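Local coordinates for protein transcriptional regulator, TetR family (Vibrio parahaemolyticus, PDB 3HE0) that probably binds operator DNA through a helix-turn-helix domain and regulates transcription, as other TetR-family regulators do, at residues Gly42-Ala45 with Gly46-Tyr49. Sequence-based numbering, arbitrary orientation.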
ATOM      1  N   GLY A  42     -29.987   9.634  -0.325  1.00 28.54           N
ATOM      2  CA  GLY A  42     -31.226  10.365  -0.391  1.00 27.70           C
ATOM      3  C   GLY A  42     -32.123   9.815  -1.480  1.00 27.42           C
ATOM      4  O   GLY A  42     -32.691  10.581  -2.239  1.00 27.65           O
ATOM      5  N   VAL A  43     -32.232   8.489  -1.581  1.00 26.43           N
ATOM      6  CA  VAL A  43     -33.137   7.894  -2.555  1.00 25.93           C
ATOM      7  C   VAL A  43     -33.871   6.760  -1.888  1.00 25.69           C
ATOM      8  O   VAL A  43     -33.393   6.214  -0.907  1.00 25.51           O
ATOM      9  CB  VAL A  43     -32.359   7.370  -3.754  1.00 26.00           C
ATOM     10  CG1 VAL A  43     -31.562   8.504  -4.399  1.00 25.42           C
ATOM     11  CG2 VAL A  43     -31.441   6.215  -3.317  1.00 24.07           C
ATOM     12  N   ALA A  44     -35.022   6.386  -2.420  1.00 26.44           N
ATOM     13  CA  ALA A  44     -35.700   5.151  -1.972  1.00 26.96           C
ATOM     14  C   ALA A  44     -34.835   3.931  -2.274  1.00 28.10           C
ATOM     15  O   ALA A  44     -34.063   3.932  -3.251  1.00 28.88           O
ATOM     16  CB  ALA A  44     -37.049   5.012  -2.638  1.00 26.28           C
ATOM     17  N   ALA A  45     -34.950   2.878  -1.456  1.00 28.64           N
ATOM     18  CA  ALA A  45     -34.243   1.595  -1.743  1.00 28.13           C
ATOM     19  C   ALA A  45     -34.507   1.122  -3.148  1.00 27.43           C
ATOM     20  O   ALA A  45     -33.615   0.623  -3.827  1.00 28.36           O
ATOM     21  CB  ALA A  45     -34.688   0.512  -0.771  1.00 28.74           C
ATOM     22  N   GLY A  46     -35.755   1.245  -3.588  1.00 26.06           N
ATOM     23  CA  GLY A  46     -36.124   0.771  -4.915  1.00 24.85           C
ATOM     24  C   GLY A  46     -35.340   1.464  -6.015  1.00 23.59           C
ATOM     25  O   GLY A  46     -35.002   0.852  -7.007  1.00 22.46           O
ATOM     26  N   THR A  47     -35.030   2.747  -5.822  1.00 22.36           N
ATOM     27  CA  THR A  47     -34.201   3.472  -6.776  1.00 21.45           C
ATOM     28  C   THR A  47     -32.832   2.805  -6.984  1.00 20.57           C
ATOM     29  O   THR A  47     -32.328   2.789  -8.087  1.00 20.12           O
ATOM     30  CB  THR A  47     -34.049   4.934  -6.352  1.00 21.45           C
ATOM     31  OG1 THR A  47     -35.358   5.523  -6.379  1.00 23.91           O
ATOM     32  CG2 THR A  47     -33.110   5.713  -7.269  1.00 18.64           C
ATOM     33  N   ILE A  48     -32.243   2.243  -5.944  1.00 19.54           N
ATOM     34  CA  ILE A  48     -30.933   1.647  -6.095  1.00 19.52           C
ATOM     35  C   ILE A  48     -30.970   0.472  -7.066  1.00 19.08           C
ATOM     36  O   ILE A  48     -30.030   0.259  -7.852  1.00 19.40           O
ATOM     37  CB  ILE A  48     -30.357   1.189  -4.756  1.00 19.83           C
ATOM     38  CG1 ILE A  48     -30.072   2.422  -3.896  1.00 20.57           C
ATOM     39  CG2 ILE A  48     -29.051   0.332  -4.967  1.00 19.30           C
ATOM     40  CD1 ILE A  48     -29.996   2.140  -2.451  1.00 23.33           C
ATOM     41  N   TYR A  49     -32.050  -0.292  -7.010  1.00 18.36           N
ATOM     42  CA  TYR A  49     -32.208  -1.452  -7.877  1.00 18.45           C
ATOM     43  C   TYR A  49     -32.568  -1.132  -9.320  1.00 16.88           C
ATOM     44  O   TYR A  49     -32.563  -2.025 -10.158  1.00 16.89           O
ATOM     45  CB  TYR A  49     -33.176  -2.450  -7.247  1.00 19.03           C
ATOM     46  CG  TYR A  49     -32.573  -3.013  -5.963  1.00 22.87           C
ATOM     47  CD1 TYR A  49     -31.575  -3.963  -6.017  1.00 27.05           C
ATOM     48  CD2 TYR A  49     -32.983  -2.573  -4.723  1.00 25.72           C
ATOM     49  CE1 TYR A  49     -31.005  -4.485  -4.878  1.00 30.16           C
ATOM     50  CE2 TYR A  49     -32.426  -3.096  -3.562  1.00 29.45           C
ATOM     51  CZ  TYR A  49     -31.434  -4.058  -3.653  1.00 31.68           C
ATOM     52  OH  TYR A  49     -30.840  -4.587  -2.524  1.00 35.63           O
TER
HETATM   53  O   HOH W   1     -35.801   8.215  -5.054  1.00 26.93           O
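Val43 packs against Thr47 and Ile48, four and five residues further along the chain. Its CB lies 3.9 Å from CB of Thr47, and the methyl CG2 of Thr47 rests beside the same atom. The branch CG2 of Val43 meets CG1 of Ile48 at 4.1 Å, the two side chains crossing at about a right angle. Beside this apolar patch the backbone turns into the short helix 45-49. Thr47 N gives a weak, bent bond to Ala44 O at 3.0 Å. Ile48 N bonds to Ala45 O, also at 3.0 Å; here the donor sits well above the carbonyl plane, 58° out of it. Both bonds span three residues, the spacing of a 3-10 turn. CD2 of Tyr49 approaches Ala45 O at 3.4 Å, with the ring set obliquely to the oxygen. A water joins Thr47 OG1, 3.0 Å away, to Ala44 N, 3.3 Å away. Thr47 holds OG1 beside its own backbone N (chi1 -63°), with CG2 anti to that N, which turns the hydroxyl to the water and leaves the methyl against Val43.

Further out, Gly42, with positive phi, closes helix 34-41 as C-prime of a Schellman motif. Val43 and Ile48 rest on Ala38 of that helix, and Ile48 and Tyr49 touch Met34, so these side chains bring the turn and helix 45-49 against helix 34-41. Gly42-Ala44 link the two helices in the predicted DNA-binding helix-turn-helix, and helix 45-49 probably corresponds to the recognition helix of TetR-family proteins. The backbone bonds across this turn are weak or bent, so its shape also rests on the apolar contacts of Val43 and on the single water bridge to the Thr47 hydroxyl.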